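Local coordinates for endoglucanase A (Clostridium longisporum, PDB 6Q1I), which hydrolyses internal beta-1,4-glucosidic linkages in cellulose-type polymers, barley beta-glucan and lichenan, and also attacks xylan, this chain being its family 5 catalytic domain, at residues 278-283 with 310-315; 121-126 with 179-184. All coordinates share one frame; numbering follows the deposited sequence.

Interaction 1: 278-283 with 310-315; sequences VPVVIG and RGIPCV
I282 and P313 start the pairing: the backbone N of I282 gives its hydrogen to P313 O at 2.9 Å. Two residues after P313, V315 N donates to I282 O, also at 2.9 Å, and arrives almost in line with the carbonyl (175° at the oxygen), though its N-H is bent to 135°. I282 thus uses both its N-H and its C=O on the neighbouring strand, and the same oxygen has C314 CA at 3.3 Å in a CA-H...O contact.

Side chains fill both faces of this parallel pair. On the face of I282 and C314, I282 CD1 lies against the I312 CG2 methyl, 3.7 Å away. With CG1 anti to its own carbonyl carbon (chi1 -56°), I312 turns CG2 toward I282 while its CG1 touches V280 CG1 at 4.0 Å, the two side chains crossing obliquely. On the other face V281 CG2 meets P313 CG at 3.9 Å, the valine and the proline ring standing nearly square to each other, with V18 of helix 14-20 against both. Helix 293-309 covers the first face through Y303, which touches I282 and C314.

The packing is close from V280 and I312 onward; before them, at P279 and G311, the segments draw apart. There no direct backbone bond joins V280 to G311; a water takes the N-H of V280 and donates to G311 O at 2.9 Å. G311, partly exposed, has positive phi and ends helix 293-309 in a Schellman motif, which turns the chain into the approach to strand 314-318. Strand 280-285, helix 293-309 and strand 314-318 make up a beta-alpha-beta crossover that joins the seventh and eighth strands of the (beta/alpha)8 TIM barrel.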
ATOM      1  N   VAL A 278      -3.508  13.655  11.883  1.00 11.17           N
ATOM      2  CA  VAL A 278      -2.783  12.428  11.559  1.00  9.96           C
ATOM      3  C   VAL A 278      -1.707  12.634  10.502  1.00  9.46           C
ATOM      4  O   VAL A 278      -1.840  13.499   9.623  1.00  9.77           O
ATOM      5  CB  VAL A 278      -3.731  11.292  11.113  1.00 10.86           C
ATOM      6  CG1 VAL A 278      -4.659  10.901  12.245  1.00 12.57           C
ATOM      7  CG2 VAL A 278      -4.489  11.643   9.832  1.00 11.31           C
ATOM      8  N   PRO A 279      -0.660  11.812  10.519  1.00  8.75           N
ATOM      9  CA  PRO A 279       0.270  11.763   9.387  1.00  8.54           C
ATOM     10  C   PRO A 279      -0.351  11.026   8.213  1.00  8.12           C
ATOM     11  O   PRO A 279      -1.421  10.422   8.316  1.00  9.03           O
ATOM     12  CB  PRO A 279       1.474  11.004   9.942  1.00 10.59           C
ATOM     13  CG  PRO A 279       0.951  10.237  11.112  1.00 12.69           C
ATOM     14  CD  PRO A 279      -0.336  10.839  11.570  1.00 10.35           C
ATOM     15  N   VAL A 280       0.354  11.067   7.080  1.00  8.25           N
ATOM     16  CA  VAL A 280      -0.072  10.418   5.847  1.00  8.44           C
ATOM     17  C   VAL A 280       1.101   9.661   5.235  1.00  7.61           C
ATOM     18  O   VAL A 280       2.242  10.136   5.247  1.00  8.21           O
ATOM     19  CB  VAL A 280      -0.706  11.426   4.854  1.00  8.41           C
ATOM     20  CG1 VAL A 280       0.249  12.571   4.520  1.00 10.67           C
ATOM     21  CG2 VAL A 280      -1.189  10.725   3.593  1.00  9.35           C
ATOM     22  N   VAL A 281       0.813   8.477   4.701  1.00  7.11           N
ATOM     23  CA  VAL A 281       1.761   7.680   3.934  1.00  6.78           C
ATOM     24  C   VAL A 281       1.174   7.473   2.547  1.00  6.34           C
ATOM     25  O   VAL A 281       0.007   7.086   2.411  1.00  7.34           O
ATOM     26  CB  VAL A 281       2.027   6.323   4.610  1.00  7.37           C
ATOM     27  CG1 VAL A 281       2.712   5.345   3.650  1.00  8.07           C
ATOM     28  CG2 VAL A 281       2.835   6.496   5.893  1.00  9.44           C
ATOM     29  N   ILE A 282       1.984   7.712   1.520  1.00  6.36           N
ATOM     30  CA  ILE A 282       1.626   7.384   0.143  1.00  6.67           C
ATOM     31  C   ILE A 282       2.063   5.935  -0.070  1.00  6.81           C
ATOM     32  O   ILE A 282       3.232   5.649  -0.355  1.00  7.75           O
ATOM     33  CB  ILE A 282       2.269   8.344  -0.859  1.00  7.04           C
ATOM     34  CG1 ILE A 282       1.760   9.769  -0.630  1.00  7.64           C
ATOM     35  CG2 ILE A 282       1.967   7.907  -2.283  1.00  8.84           C
ATOM     36  CD1 ILE A 282       2.526  10.838  -1.378  1.00  8.77           C
ATOM     37  N   GLY A 283       1.122   4.999   0.093  1.00  6.67           N
ATOM     38  CA  GLY A 283       1.469   3.591   0.090  1.00  6.24           C
ATOM     39  C   GLY A 283       1.681   2.979  -1.272  1.00  6.54           C
ATOM     40  O   GLY A 283       2.189   1.853  -1.354  1.00  6.62           O
ATOM     41  N   ARG A 310       8.328  17.021   3.108  1.00 10.23           N
ATOM     42  CA  ARG A 310       7.073  17.212   3.816  1.00 10.22           C
ATOM     43  C   ARG A 310       6.823  16.150   4.879  1.00 11.02           C
ATOM     44  O   ARG A 310       5.763  16.169   5.515  1.00 12.43           O
ATOM     45  CB  ARG A 310       5.920  17.225   2.803  1.00 11.02           C
ATOM     46  CG  ARG A 310       5.929  18.456   1.905  1.00 11.32           C
ATOM     47  CD  ARG A 310       5.089  18.264   0.645  1.00 12.32           C
ATOM     48  NE  ARG A 310       4.973  19.501  -0.112  1.00 13.14           N
ATOM     49  CZ  ARG A 310       5.906  19.983  -0.931  1.00 13.24           C
ATOM     50  NH1 ARG A 310       7.047  19.330  -1.129  1.00 14.27           N
ATOM     51  NH2 ARG A 310       5.698  21.135  -1.553  1.00 15.92           N
ATOM     52  N   GLY A 311       7.760  15.222   5.078  1.00  9.80           N
ATOM     53  CA  GLY A 311       7.576  14.157   6.049  1.00  9.86           C
ATOM     54  C   GLY A 311       6.619  13.073   5.614  1.00  8.84           C
ATOM     55  O   GLY A 311       6.026  12.409   6.474  1.00 11.64           O
ATOM     56  N   ILE A 312       6.438  12.884   4.307  1.00  8.90           N
ATOM     57  CA  ILE A 312       5.518  11.903   3.746  1.00  8.34           C
ATOM     58  C   ILE A 312       6.334  10.745   3.174  1.00  8.43           C
ATOM     59  O   ILE A 312       7.013  10.915   2.150  1.00  9.82           O
ATOM     60  CB  ILE A 312       4.624  12.514   2.657  1.00  8.46           C
ATOM     61  CG1 ILE A 312       3.852  13.722   3.195  1.00 10.27           C
ATOM     62  CG2 ILE A 312       3.678  11.441   2.101  1.00  9.48           C
ATOM     63  CD1 ILE A 312       3.064  14.469   2.136  1.00 11.36           C
ATOM     64  N   PRO A 313       6.273   9.552   3.763  1.00  7.83           N
ATOM     65  CA  PRO A 313       6.847   8.369   3.110  1.00  8.42           C
ATOM     66  C   PRO A 313       6.092   8.029   1.830  1.00  8.39           C
ATOM     67  O   PRO A 313       4.876   8.215   1.738  1.00  8.71           O
ATOM     68  CB  PRO A 313       6.660   7.262   4.157  1.00 10.37           C
ATOM     69  CG  PRO A 313       6.423   7.960   5.446  1.00 10.18           C
ATOM     70  CD  PRO A 313       5.752   9.249   5.105  1.00  8.77           C
ATOM     71  N   CYS A 314       6.823   7.496   0.843  1.00  8.42           N
ATOM     72  CA  CYS A 314       6.209   7.081  -0.408  0.77  7.87           C
ATOM     73  C   CYS A 314       6.793   5.742  -0.820  1.00  8.15           C
ATOM     74  O   CYS A 314       8.000   5.508  -0.723  1.00  9.63           O
ATOM     75  CB  CYS A 314       6.360   8.153  -1.490  0.77  9.41           C
ATOM     76  SG  CYS A 314       8.026   8.796  -1.659  0.77 11.14           S
ATOM     77  N   VAL A 315       5.905   4.858  -1.268  1.00  7.42           N
ATOM     78  CA  VAL A 315       6.209   3.440  -1.464  1.00  6.22           C
ATOM     79  C   VAL A 315       5.926   3.075  -2.925  1.00  7.28           C
ATOM     80  O   VAL A 315       4.769   3.081  -3.372  1.00  7.34           O
ATOM     81  CB  VAL A 315       5.391   2.576  -0.494  1.00  7.11           C
ATOM     82  CG1 VAL A 315       5.870   1.147  -0.522  1.00  7.25           C
ATOM     83  CG2 VAL A 315       5.457   3.127   0.943  1.00  8.06           C
TER
HETATM   84  O   HOH W   1       3.167  12.233   6.928  1.00 16.32           O

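Interaction 2: 121-126 with 179-184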
ATOM      1  N   VAL A 121     -15.705  -7.022   0.494  1.00 10.00           N
ATOM      2  CA  VAL A 121     -15.727  -5.776   1.258  1.00  9.80           C
ATOM      3  C   VAL A 121     -16.408  -4.727   0.388  1.00  9.88           C
ATOM      4  O   VAL A 121     -15.757  -4.001  -0.371  1.00 10.96           O
ATOM      5  CB  VAL A 121     -14.327  -5.342   1.723  1.00  9.20           C
ATOM      6  CG1 VAL A 121     -14.402  -4.026   2.478  1.00 10.16           C
ATOM      7  CG2 VAL A 121     -13.718  -6.421   2.594  1.00 10.07           C
ATOM      8  N   ILE A 122     -17.727  -4.679   0.462  1.00  9.93           N
ATOM      9  CA  ILE A 122     -18.555  -3.826  -0.381  1.00 10.02           C
ATOM     10  C   ILE A 122     -19.062  -2.689   0.494  1.00  9.98           C
ATOM     11  O   ILE A 122     -19.800  -2.944   1.457  1.00 10.42           O
ATOM     12  CB  ILE A 122     -19.717  -4.628  -0.986  1.00 11.04           C
ATOM     13  CG1 ILE A 122     -19.181  -5.736  -1.899  1.00 12.67           C
ATOM     14  CG2 ILE A 122     -20.657  -3.698  -1.733  1.00 12.40           C
ATOM     15  CD1 ILE A 122     -20.192  -6.832  -2.154  1.00 15.00           C
ATOM     16  N   PRO A 123     -18.683  -1.428   0.220  1.00  9.52           N
ATOM     17  CA  PRO A 123     -19.021  -0.326   1.151  1.00  9.21           C
ATOM     18  C   PRO A 123     -20.392   0.288   0.883  1.00 10.22           C
ATOM     19  O   PRO A 123     -20.526   1.423   0.410  1.00 10.65           O
ATOM     20  CB  PRO A 123     -17.870   0.659   0.917  1.00  9.33           C
ATOM     21  CG  PRO A 123     -17.537   0.483  -0.553  1.00 10.49           C
ATOM     22  CD  PRO A 123     -17.753  -0.988  -0.843  1.00 10.21           C
ATOM     23  N   THR A 124     -21.439  -0.475   1.206  1.00 11.08           N
ATOM     24  CA  THR A 124     -22.811   0.013   1.176  1.00 11.20           C
ATOM     25  C   THR A 124     -23.491  -0.316   2.496  1.00 11.07           C
ATOM     26  O   THR A 124     -23.123  -1.264   3.191  1.00 11.55           O
ATOM     27  CB  THR A 124     -23.636  -0.633   0.052  1.00 12.67           C
ATOM     28  OG1 THR A 124     -23.740  -2.037   0.301  1.00 12.92           O
ATOM     29  CG2 THR A 124     -23.001  -0.396  -1.303  1.00 14.35           C
ATOM     30  N   TYR A 125     -24.513   0.476   2.829  1.00 11.82           N
ATOM     31  CA  TYR A 125     -25.293   0.181   4.024  1.00 13.20           C
ATOM     32  C   TYR A 125     -25.933  -1.199   3.935  1.00 14.68           C
ATOM     33  O   TYR A 125     -26.033  -1.894   4.947  1.00 15.81           O
ATOM     34  CB  TYR A 125     -26.363   1.252   4.261  1.00 14.58           C
ATOM     35  CG  TYR A 125     -25.816   2.635   4.555  1.00 14.42           C
ATOM     36  CD1 TYR A 125     -24.721   2.813   5.391  1.00 14.44           C
ATOM     37  CD2 TYR A 125     -26.407   3.763   4.006  1.00 14.87           C
ATOM     38  CE1 TYR A 125     -24.219   4.063   5.655  1.00 14.02           C
ATOM     39  CE2 TYR A 125     -25.913   5.025   4.266  1.00 15.30           C
ATOM     40  CZ  TYR A 125     -24.823   5.172   5.095  1.00 14.79           C
ATOM     41  OH  TYR A 125     -24.328   6.434   5.352  1.00 15.66           O
ATOM     42  N   ALA A 126     -26.317  -1.629   2.730  1.00 14.82           N
ATOM     43  CA  ALA A 126     -26.969  -2.925   2.577  1.00 15.28           C
ATOM     44  C   ALA A 126     -26.026  -4.094   2.846  1.00 14.98           C
ATOM     45  O   ALA A 126     -26.486  -5.177   3.225  1.00 17.02           O
ATOM     46  CB  ALA A 126     -27.545  -3.060   1.169  1.00 17.03           C
ATOM     47  N   ASP A 179     -18.857   6.992   3.933  1.00  9.16           N
ATOM     48  CA  ASP A 179     -19.205   6.711   5.324  1.00  9.37           C
ATOM     49  C   ASP A 179     -18.897   5.258   5.676  1.00  9.60           C
ATOM     50  O   ASP A 179     -18.254   4.978   6.695  1.00 10.12           O
ATOM     51  CB  ASP A 179     -20.689   7.033   5.523  1.00 10.65           C
ATOM     52  CG  ASP A 179     -21.157   6.861   6.955  1.00 12.91           C
ATOM     53  OD1 ASP A 179     -20.376   7.109   7.891  1.00 14.84           O
ATOM     54  OD2 ASP A 179     -22.341   6.494   7.130  1.00 14.83           O
ATOM     55  N   VAL A 180     -19.316   4.314   4.826  1.00  9.48           N
ATOM     56  CA  VAL A 180     -19.106   2.904   5.151  1.00  9.53           C
ATOM     57  C   VAL A 180     -17.619   2.547   5.156  1.00  8.93           C
ATOM     58  O   VAL A 180     -17.175   1.757   5.994  1.00  9.40           O
ATOM     59  CB  VAL A 180     -19.944   1.982   4.252  1.00 10.07           C
ATOM     60  CG1 VAL A 180     -19.625   0.513   4.525  1.00 10.77           C
ATOM     61  CG2 VAL A 180     -21.440   2.245   4.472  1.00 11.30           C
ATOM     62  N   VAL A 181     -16.820   3.130   4.256  1.00  8.71           N
ATOM     63  CA  VAL A 181     -15.376   2.895   4.315  1.00  8.07           C
ATOM     64  C   VAL A 181     -14.823   3.320   5.673  1.00  7.83           C
ATOM     65  O   VAL A 181     -14.026   2.607   6.284  1.00  9.09           O
ATOM     66  CB  VAL A 181     -14.646   3.586   3.149  1.00  8.66           C
ATOM     67  CG1 VAL A 181     -13.132   3.591   3.399  1.00  8.96           C
ATOM     68  CG2 VAL A 181     -14.963   2.885   1.847  1.00  9.08           C
ATOM     69  N   ASN A 182     -15.230   4.499   6.160  1.00  9.56           N
ATOM     70  CA  ASN A 182     -14.791   4.925   7.485  1.00  8.18           C
ATOM     71  C   ASN A 182     -15.216   3.928   8.560  1.00  9.35           C
ATOM     72  O   ASN A 182     -14.454   3.644   9.487  1.00 10.01           O
ATOM     73  CB  ASN A 182     -15.361   6.305   7.831  1.00  9.31           C
ATOM     74  CG  ASN A 182     -14.643   7.437   7.129  1.00 10.76           C
ATOM     75  OD1 ASN A 182     -13.416   7.449   7.023  1.00 10.67           O
ATOM     76  ND2 ASN A 182     -15.410   8.421   6.686  1.00 11.50           N
ATOM     77  N   LYS A 183     -16.434   3.390   8.448  0.58  8.94           N
ATOM     78  CA  LYS A 183     -16.925   2.434   9.438  0.58  8.63           C
ATOM     79  C   LYS A 183     -16.162   1.114   9.379  0.58  8.80           C
ATOM     80  O   LYS A 183     -15.894   0.503  10.417  0.58 10.43           O
ATOM     81  CB  LYS A 183     -18.428   2.224   9.249  0.58  9.91           C
ATOM     82  CG  LYS A 183     -19.237   3.480   9.603  0.58 11.87           C
ATOM     83  CD  LYS A 183     -20.733   3.400   9.290  0.58 12.64           C
ATOM     84  CE  LYS A 183     -21.474   4.552   9.965  0.58 16.70           C
ATOM     85  NZ  LYS A 183     -22.841   4.799   9.401  0.58 18.55           N
ATOM     86  N   TYR A 184     -15.813   0.647   8.178  1.00  8.42           N
ATOM     87  CA  TYR A 184     -15.015  -0.568   8.064  1.00  8.53           C
ATOM     88  C   TYR A 184     -13.617  -0.352   8.638  1.00  8.22           C
ATOM     89  O   TYR A 184     -13.079  -1.230   9.323  1.00  9.01           O
ATOM     90  CB  TYR A 184     -14.925  -1.012   6.605  1.00  8.68           C
ATOM     91  CG  TYR A 184     -16.193  -1.557   5.970  1.00  8.40           C
ATOM     92  CD1 TYR A 184     -17.279  -1.967   6.734  1.00 10.13           C
ATOM     93  CD2 TYR A 184     -16.285  -1.685   4.588  1.00  8.89           C
ATOM     94  CE1 TYR A 184     -18.420  -2.474   6.139  1.00  9.85           C
ATOM     95  CE2 TYR A 184     -17.422  -2.198   3.987  1.00  9.58           C
ATOM     96  CZ  TYR A 184     -18.491  -2.582   4.767  1.00  9.37           C
ATOM     97  OH  TYR A 184     -19.642  -3.076   4.201  1.00 10.69           O
TER
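The backbone of 121-126 runs irregularly past helix 175-194, nearest where P123, centre of an inverse gamma turn, has its CA 5.1 Å from that of V180. I122 O, just before P123, is gripped twice: Y184 OH donates to it at 2.8 Å from above the carbonyl plane, 40° out, and T124 N reaches it from the opposite face. The Y184 ring has its edge to the I122 carbonyl carbon, and V121 CG1 slides past it, 3.7 Å from CD2.

P123 sits among V180, V181 and Y184. V180 CG1 lies 3.5 Å from P123 CA and over one face of the Y184 ring near its rim, where the proline also touches the ring, while P123 CB touches V181 CG2 at 3.8 Å. This ties the long loop after strand 109-113, the third of the TIM barrel, to the helix that follows strand 153-156, the fourth; V131, T132 and L135 of helix 128-145 pack on Y184 as well.

Farther out, V180 CG2 comes within 3.5 Å of Y125 CD1. Beyond it the contact turns polar: Y125 OH donates to the anti lone pair of D179 OD2 at 2.7 Å, with ring and carboxylate planes 75° apart. D179 holds its CG anti to the backbone N (chi1 -176°), bringing OD2 to the phenol. In one of its two conformers K183 places NZ on the syn side of that oxygen in a salt bridge. The backbone N of Y125 binds E176 of the same helix.

In the fold
Interactions 1 and 2 lie in one barrel domain without touching, their centres 24 Å apart and their nearest atoms about 10 Å. Interaction 1 is the more central, its centre 11 Å from the middle of the chain against 20 Å. The probable active site adjoins interaction 1 and is approached by interaction 2 at V181. G283 in interaction 1 is about 5 Å from the side chain of Q284, assigned by similarity as the nucleophile, and about 9 Å from that of Q160, the probable proton donor. In interaction 2 the V181 side chain is also about 9 Å from that of Q160. Both site residues are changed to glutamine in this structure.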